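Local coordinates for protein TRAP dicarboxylate transporter, DctP subunit (Ochrobactrum anthropi, PDB 4P47) that probably captures a small organic acid such as a dicarboxylate in the periplasm and hands it to a TRAP membrane transporter, at residues Leu154-His159 / Gln227-Leu232; Ala168-Arg173 / Thr207-Glu212; Thr197-Ala202 / Ala221-Val226. All blocks are in the same frame, centred on the assembly; numbering follows the deposited sequence.

Contact 1: residues Leu154-His159 / Gln227-Leu232; sequences LTNNRH and QKYLTL
Thr155 and Gln227 meet through their side chains: the threonine hydroxyl gives its hydrogen to Gln227, with OG1 2.7 Å from OE1, in the carbonyl plane and on a lone pair. Thr155 chi1 of 67° sets OG1 between the backbone N and the carbonyl carbon; the glutamine chain is bent at chi2, and the two side chains cross at about a right angle. An alanine in place of Gln227 is likely to leave the Thr155 hydroxyl without its acceptor and Asp209 O without the NE2 donor it now has. Farther along, the Tyr229 ring lies between Lys228 CB on one face and the His159 carbonyl carbon on the other, its CE2 3.4 Å from His159 N. The backbones carrying these groups pair antiparallel, Leu154 with Thr231 and Asn156 with Tyr229 as hydrogen-bonded pairs (Thr231 N to Leu154 O, 2.9 Å), joining strands 141-156 and 229-245, two long strands of the TRAP solute-binding fold. Where the first strand ends, Asn156 forms an Asx turn: OD1 takes Arg158 N at 2.8 Å, from above the carbonyl plane, and also His159 N, while ND2 donates to His159 O. These three bonds fix the turn, and Asn156 ND2 also lies 3.7 Å from Tyr229 CB. In a second shell, Gln211 NE2 also bonds Thr155 OG1, His159 NE2 reaches Asp166 O, and strand 292-295 flanks Tyr229 and Thr231.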
# COMPACT_ATOMS: atom_id res chain seq x y z
N LEU A 154 -0.47 -11.94 7.61
CA LEU A 154 -0.04 -12.25 8.97
C LEU A 154 0.67 -13.59 9.04
O LEU A 154 0.09 -14.61 8.68
CB LEU A 154 -1.29 -12.31 9.86
CG LEU A 154 -1.06 -12.65 11.32
CD1 LEU A 154 -0.24 -11.60 12.04
CD2 LEU A 154 -2.39 -12.84 12.03
N THR A 155 1.90 -13.58 9.54
CA THR A 155 2.59 -14.84 9.84
C THR A 155 2.71 -15.02 11.33
O THR A 155 2.70 -14.06 12.08
CB THR A 155 4.00 -14.92 9.20
OG1 THR A 155 4.90 -13.96 9.80
CG2 THR A 155 3.97 -14.70 7.70
N ASN A 156 2.81 -16.27 11.77
CA ASN A 156 3.20 -16.57 13.13
C ASN A 156 3.81 -17.97 13.19
O ASN A 156 3.84 -18.71 12.19
CB ASN A 156 2.04 -16.37 14.11
CG ASN A 156 1.14 -17.57 14.22
OD1 ASN A 156 1.22 -18.32 15.20
ND2 ASN A 156 0.29 -17.77 13.25
N ASN A 157 4.36 -18.32 14.36
CA ASN A 157 5.01 -19.62 14.53
C ASN A 157 4.33 -20.48 15.57
O ASN A 157 4.84 -21.54 15.88
CB ASN A 157 6.48 -19.47 14.89
CG ASN A 157 7.28 -20.70 14.51
OD1 ASN A 157 7.12 -21.22 13.42
ND2 ASN A 157 8.13 -21.17 15.43
N ARG A 158 3.18 -20.06 16.08
CA ARG A 158 2.46 -20.83 17.12
C ARG A 158 1.42 -21.79 16.52
O ARG A 158 1.43 -22.99 16.83
CB ARG A 158 1.73 -19.90 18.09
CG ARG A 158 2.58 -18.92 18.86
CD ARG A 158 3.18 -19.54 20.09
NE ARG A 158 4.19 -20.53 19.73
CZ ARG A 158 5.39 -20.22 19.26
NH1 ARG A 158 5.73 -18.95 19.09
NH2 ARG A 158 6.25 -21.19 18.95
N HIS A 159 0.51 -21.29 15.69
CA HIS A 159 -0.58 -22.13 15.16
C HIS A 159 -1.27 -21.42 14.02
O HIS A 159 -1.17 -20.20 13.89
CB HIS A 159 -1.61 -22.45 16.25
CG HIS A 159 -2.13 -21.24 16.97
ND1 HIS A 159 -1.82 -20.96 18.28
CD2 HIS A 159 -2.91 -20.22 16.54
CE1 HIS A 159 -2.41 -19.84 18.64
NE2 HIS A 159 -3.07 -19.36 17.60
N GLN A 227 9.04 -18.94 10.73
CA GLN A 227 7.58 -18.88 10.79
C GLN A 227 6.97 -20.03 10.02
O GLN A 227 7.24 -20.18 8.84
CB GLN A 227 7.08 -17.58 10.15
CG GLN A 227 7.59 -16.30 10.79
CD GLN A 227 6.85 -15.93 12.05
OE1 GLN A 227 5.89 -15.16 12.02
NE2 GLN A 227 7.31 -16.44 13.19
N LYS A 228 6.14 -20.82 10.68
CA LYS A 228 5.47 -21.94 10.02
C LYS A 228 4.11 -21.64 9.39
O LYS A 228 3.63 -22.44 8.59
CB LYS A 228 5.31 -23.10 11.00
CG LYS A 228 6.61 -23.89 11.18
CD LYS A 228 6.49 -24.96 12.27
CE LYS A 228 7.65 -25.97 12.25
NZ LYS A 228 8.98 -25.32 12.43
N TYR A 229 3.52 -20.49 9.75
CA TYR A 229 2.13 -20.20 9.39
C TYR A 229 1.98 -18.84 8.73
O TYR A 229 2.55 -17.85 9.20
CB TYR A 229 1.23 -20.27 10.63
CG TYR A 229 1.40 -21.58 11.36
CD1 TYR A 229 0.93 -22.76 10.80
CD2 TYR A 229 2.08 -21.65 12.56
CE1 TYR A 229 1.12 -23.97 11.42
CE2 TYR A 229 2.26 -22.87 13.20
CZ TYR A 229 1.79 -24.02 12.61
OH TYR A 229 1.96 -25.24 13.24
N LEU A 230 1.20 -18.79 7.66
CA LEU A 230 0.77 -17.56 6.99
C LEU A 230 -0.73 -17.60 6.81
O LEU A 230 -1.26 -18.61 6.34
CB LEU A 230 1.43 -17.44 5.60
CG LEU A 230 0.89 -16.37 4.64
CD1 LEU A 230 1.05 -14.96 5.23
CD2 LEU A 230 1.55 -16.40 3.28
N THR A 231 -1.41 -16.52 7.18
CA THR A 231 -2.80 -16.33 6.82
C THR A 231 -2.90 -15.12 5.93
O THR A 231 -2.33 -14.06 6.22
CB THR A 231 -3.69 -16.12 8.03
OG1 THR A 231 -3.63 -17.33 8.80
CG2 THR A 231 -5.15 -15.86 7.63
N LEU A 232 -3.64 -15.28 4.84
CA LEU A 232 -3.93 -14.17 3.94
C LEU A 232 -5.05 -13.34 4.56
O LEU A 232 -6.18 -13.32 4.08
CB LEU A 232 -4.27 -14.69 2.55
CG LEU A 232 -3.20 -15.57 1.90
CD1 LEU A 232 -3.58 -15.90 0.44
CD2 LEU A 232 -1.81 -14.93 1.96
O HOH W 1 0.26 -25.55 16.22

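Contact 2: residues Ala168-Arg173 / Thr207-Glu212; sequences AGLKIR and TVDGQE
Ile172 with Gly210 and Arg173 with Gln211 form the parallel bridges between strands 171-173 and 210-212, whose short axes are 4.3 Å apart and turned 42° to one another, a strong twist. Just ahead of them, Lys171 O accepts two consecutive amides, Asp209 N at 2.8 Å and the longer Gly210 N; after that the bonds alternate normally, Arg173 N to Gly210 O and Glu212 N to Arg173 O. The Asp209 carboxylate returns the grip: OD2 takes Lys171 N at 2.9 Å on its anti side, and water 2 ties the same oxygen to Gly169 O. OD1 forms a salt bridge with Arg158, so both oxygens of this buried carboxylate are engaged. Strand 171-173 also pairs with 190-192 on its other edge, and the order 190-192, 171-173, 210-213, 141-156 is that of a type II periplasmic binding protein lobe, with helices 178-186 and 196-205 in the parallel connections. Ile172 folds its CD1 to 3.8 Å from Gly210 CA, filling the face where that glycine has no side chain, and its CG2 lies against Gln211 CA. Val208 CG1 rests 3.5 Å from Lys171 O. With CG anti to the backbone N (chi1 -172°) and a bend at chi2, Arg173 leads away from the strand pair; NE bonds Leu194 O, and NH1 holds water 4, which also bonds Glu212 O. This position is consistent with the arginine that meets the ligand carboxylate in related TRAP proteins. Glu212 OE1 forms a salt bridge with Arg152, and its OE2 accepts from Leu175 N.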
# COMPACT_ATOMS: atom_id res chain seq x y z
N ALA A 168 -5.89 -14.36 19.53
CA ALA A 168 -5.84 -14.01 20.95
C ALA A 168 -4.49 -14.32 21.56
O ALA A 168 -4.02 -15.45 21.51
CB ALA A 168 -6.95 -14.75 21.72
N GLY A 169 -3.86 -13.31 22.15
CA GLY A 169 -2.64 -13.46 22.91
C GLY A 169 -1.36 -13.52 22.10
O GLY A 169 -0.27 -13.53 22.67
N LEU A 170 -1.46 -13.57 20.78
CA LEU A 170 -0.25 -13.60 19.96
C LEU A 170 0.50 -12.28 20.04
O LEU A 170 -0.10 -11.21 20.03
CB LEU A 170 -0.55 -13.88 18.49
CG LEU A 170 -1.14 -15.24 18.14
CD1 LEU A 170 -1.40 -15.35 16.65
CD2 LEU A 170 -0.23 -16.36 18.61
N LYS A 171 1.83 -12.38 20.11
CA LYS A 171 2.71 -11.22 20.13
C LYS A 171 3.15 -10.98 18.69
O LYS A 171 4.00 -11.69 18.16
CB LYS A 171 3.91 -11.47 21.05
CG LYS A 171 3.49 -11.64 22.51
CD LYS A 171 4.63 -12.10 23.41
CE LYS A 171 4.23 -12.08 24.87
NZ LYS A 171 5.40 -12.32 25.77
N ILE A 172 2.54 -9.98 18.06
CA ILE A 172 2.71 -9.72 16.64
C ILE A 172 3.43 -8.39 16.44
O ILE A 172 2.96 -7.36 16.91
CB ILE A 172 1.35 -9.67 15.91
CG1 ILE A 172 0.56 -10.98 16.13
CG2 ILE A 172 1.56 -9.39 14.41
CD1 ILE A 172 1.24 -12.26 15.62
N ARG A 173 4.57 -8.41 15.75
CA ARG A 173 5.24 -7.16 15.39
C ARG A 173 4.38 -6.46 14.35
O ARG A 173 4.08 -7.01 13.28
CB ARG A 173 6.63 -7.44 14.81
CG ARG A 173 7.47 -6.19 14.59
CD ARG A 173 7.21 -5.49 13.26
NE ARG A 173 8.27 -4.53 12.99
CZ ARG A 173 8.41 -3.85 11.86
NH1 ARG A 173 7.56 -4.05 10.85
NH2 ARG A 173 9.41 -2.99 11.73
N THR A 207 10.61 -14.34 21.01
CA THR A 207 10.05 -13.32 21.86
C THR A 207 8.89 -12.61 21.16
O THR A 207 8.03 -12.01 21.78
CB THR A 207 11.11 -12.33 22.31
OG1 THR A 207 11.82 -11.86 21.17
CG2 THR A 207 12.08 -13.03 23.27
N VAL A 208 8.89 -12.68 19.83
CA VAL A 208 7.79 -12.26 19.00
C VAL A 208 7.23 -13.51 18.32
O VAL A 208 8.00 -14.30 17.82
CB VAL A 208 8.33 -11.26 17.96
CG1 VAL A 208 7.24 -10.78 17.09
CG2 VAL A 208 9.05 -10.11 18.68
N ASP A 209 5.92 -13.72 18.35
CA ASP A 209 5.29 -14.90 17.76
C ASP A 209 5.13 -14.77 16.24
O ASP A 209 5.18 -15.77 15.52
CB ASP A 209 3.89 -15.14 18.34
CG ASP A 209 3.93 -15.45 19.81
OD1 ASP A 209 4.77 -16.27 20.20
OD2 ASP A 209 3.10 -14.91 20.56
N GLY A 210 4.95 -13.55 15.76
CA GLY A 210 4.61 -13.33 14.37
C GLY A 210 4.76 -11.88 13.97
O GLY A 210 5.25 -11.05 14.75
N GLN A 211 4.33 -11.59 12.75
CA GLN A 211 4.51 -10.25 12.20
C GLN A 211 3.50 -10.07 11.09
O GLN A 211 2.99 -11.03 10.52
CB GLN A 211 5.96 -10.02 11.73
CG GLN A 211 6.43 -10.96 10.65
CD GLN A 211 6.05 -10.51 9.25
OE1 GLN A 211 6.22 -9.34 8.90
NE2 GLN A 211 5.57 -11.44 8.44
N GLU A 212 3.19 -8.81 10.83
CA GLU A 212 2.26 -8.46 9.78
C GLU A 212 2.95 -7.58 8.74
O GLU A 212 3.64 -6.62 9.07
CB GLU A 212 1.00 -7.77 10.37
CG GLU A 212 1.24 -6.43 11.07
CD GLU A 212 1.21 -5.24 10.14
OE1 GLU A 212 0.48 -5.30 9.10
OE2 GLU A 212 1.84 -4.21 10.46
O HOH W 2 1.86 -15.38 22.84
O HOH W 3 8.06 -12.16 24.61
O HOH W 4 4.90 -4.96 10.84

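Contact 3: residues Thr197-Ala202 / Ala221-Val226; sequences TELYTA and AKFYEV
Tyr200, on helix 196-205, leans over the Schellman motif that ends helix 216-220 at Lys222 and over the short 3-10 turn 223-225 that follows it. The contact thus joins a connecting helix of the α/β lobe to the link that leads into strand 229-245. One hydrogen bond crosses it: Tyr200 OH donates to Glu225 OE1 at 2.6 Å, nearly along the C-O axis of that oxygen, with ring and carboxylate planes 80° apart. Glu225 reaches out with an extended chain beyond CG, and the bond ties the tyrosine hydroxyl to this solvent-exposed residue. Polar backbone atoms approach the ring as well. Lys222 O lies in the ring plane at its edge, 3.4 Å from Tyr200 CE2, and Ala221 O comes to 3.3 Å from Tyr200 CD2. Over a face of the same ring sits Val226, whose CG1 makes an off-centre CH-pi contact 4.3 Å from the centroid, 30° off the normal. Tyr200 CG stands anti to the backbone N (chi1 175°), which swings the ring across from its helix to meet these partners. The apolar packing is deeper. Phe223 CE1 rests against the Tyr200 backbone, 3.8 Å from N, and lies 4.1 Å from Tyr200 CB; Tyr196, Leu203 and Gln211 also touch the Phe223 side chain. Ala221 CB lies 3.5 Å above the Phe223 plane, offset toward the rim. At the ring's far end, crossing at about a right angle, Leu199 CD2 touches Phe223 CZ at 3.7 Å.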
# COMPACT_ATOMS: atom_id res chain seq x y z
N THR A 197 14.99 -4.36 11.16
CA THR A 197 16.26 -5.07 11.05
C THR A 197 16.44 -6.11 12.17
O THR A 197 17.25 -7.04 12.03
CB THR A 197 17.43 -4.07 11.00
OG1 THR A 197 18.61 -4.73 10.57
CG2 THR A 197 17.66 -3.42 12.32
N GLU A 198 15.69 -5.98 13.26
CA GLU A 198 15.79 -6.91 14.38
C GLU A 198 14.74 -8.03 14.33
O GLU A 198 14.79 -8.96 15.14
CB GLU A 198 15.67 -6.16 15.70
CG GLU A 198 16.81 -5.18 15.90
CD GLU A 198 16.69 -4.31 17.12
OE1 GLU A 198 15.65 -4.33 17.81
OE2 GLU A 198 17.65 -3.57 17.38
N LEU A 199 13.82 -7.95 13.37
CA LEU A 199 12.64 -8.79 13.36
C LEU A 199 12.92 -10.27 13.10
O LEU A 199 12.39 -11.12 13.80
CB LEU A 199 11.62 -8.23 12.35
CG LEU A 199 10.26 -8.94 12.26
CD1 LEU A 199 9.63 -9.19 13.62
CD2 LEU A 199 9.32 -8.13 11.36
N TYR A 200 13.74 -10.59 12.10
CA TYR A 200 14.06 -12.00 11.84
C TYR A 200 14.55 -12.69 13.12
O TYR A 200 14.11 -13.79 13.48
CB TYR A 200 15.13 -12.13 10.74
CG TYR A 200 15.57 -13.57 10.54
CD1 TYR A 200 16.51 -14.14 11.39
CD2 TYR A 200 15.05 -14.35 9.52
CE1 TYR A 200 16.90 -15.45 11.24
CE2 TYR A 200 15.45 -15.66 9.36
CZ TYR A 200 16.39 -16.19 10.23
OH TYR A 200 16.79 -17.51 10.07
N THR A 201 15.48 -12.05 13.82
CA THR A 201 16.10 -12.67 14.98
C THR A 201 15.12 -12.74 16.15
O THR A 201 15.12 -13.72 16.89
CB THR A 201 17.40 -11.96 15.41
OG1 THR A 201 18.26 -11.81 14.27
CG2 THR A 201 18.12 -12.76 16.46
N ALA A 202 14.28 -11.73 16.32
CA ALA A 202 13.26 -11.79 17.36
C ALA A 202 12.24 -12.90 17.09
O ALA A 202 11.77 -13.55 18.01
CB ALA A 202 12.56 -10.44 17.55
N ALA A 221 13.16 -11.36 3.55
CA ALA A 221 13.78 -11.43 4.88
C ALA A 221 13.90 -12.86 5.41
O ALA A 221 14.32 -13.07 6.54
CB ALA A 221 13.02 -10.56 5.86
N LYS A 222 13.50 -13.84 4.60
CA LYS A 222 13.59 -15.26 4.96
C LYS A 222 12.82 -15.61 6.22
O LYS A 222 13.19 -16.47 7.00
CB LYS A 222 15.05 -15.69 5.09
CG LYS A 222 15.90 -15.30 3.88
CD LYS A 222 17.34 -15.80 4.06
CE LYS A 222 18.23 -15.43 2.89
NZ LYS A 222 17.83 -16.16 1.67
N PHE A 223 11.67 -14.98 6.38
CA PHE A 223 10.85 -15.26 7.55
C PHE A 223 10.30 -16.69 7.51
O PHE A 223 9.93 -17.23 8.53
CB PHE A 223 9.69 -14.26 7.66
CG PHE A 223 10.10 -12.84 8.00
CD1 PHE A 223 11.27 -12.54 8.67
CD2 PHE A 223 9.28 -11.79 7.64
CE1 PHE A 223 11.59 -11.23 8.98
CE2 PHE A 223 9.62 -10.48 7.94
CZ PHE A 223 10.76 -10.21 8.60
N TYR A 224 10.30 -17.33 6.33
CA TYR A 224 9.89 -18.71 6.22
C TYR A 224 10.82 -19.64 7.03
O TYR A 224 10.44 -20.76 7.32
CB TYR A 224 9.84 -19.15 4.75
CG TYR A 224 11.15 -18.99 4.01
CD1 TYR A 224 12.15 -19.96 4.11
CD2 TYR A 224 11.40 -17.88 3.22
CE1 TYR A 224 13.34 -19.81 3.43
CE2 TYR A 224 12.59 -17.72 2.55
CZ TYR A 224 13.56 -18.69 2.66
OH TYR A 224 14.76 -18.52 1.98
N GLU A 225 12.01 -19.17 7.42
CA GLU A 225 12.92 -19.99 8.22
C GLU A 225 12.50 -20.03 9.68
O GLU A 225 12.94 -20.90 10.44
CB GLU A 225 14.37 -19.46 8.14
CG GLU A 225 14.95 -19.47 6.73
CD GLU A 225 16.37 -18.93 6.64
OE1 GLU A 225 16.89 -18.41 7.64
OE2 GLU A 225 16.98 -19.01 5.54
N VAL A 226 11.66 -19.07 10.08
CA VAL A 226 11.35 -18.85 11.48
C VAL A 226 9.85 -18.69 11.76
O VAL A 226 9.45 -18.33 12.86
CB VAL A 226 12.17 -17.65 12.06
CG1 VAL A 226 13.63 -18.00 12.11
CG2 VAL A 226 11.96 -16.39 11.23

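Contacts 1 and 2 share one sheet, their centres about 9 Å apart: strand 141-156 lies between strands 229-245 and 210-213, and Asn157 N probably bonds Asp209 O at 2.9 Å. Contact 3 is about 13 Å, centre to centre, from each of the others. It packs helix 196-205 on contact 2, with Leu199 CD1 3.7 Å from Arg173 CB, and its Phe223 CE2 reaches Gln211 OE1 at 3.7 Å. Toward contact 1, Val226 O touches Asn157 CG. In this crystal the C-terminal tail, which ends in what appears to be tag sequence, is bound in a ligand pocket; Arg173 of contact 2 touches a crystal neighbour, and probably belongs to that pocket.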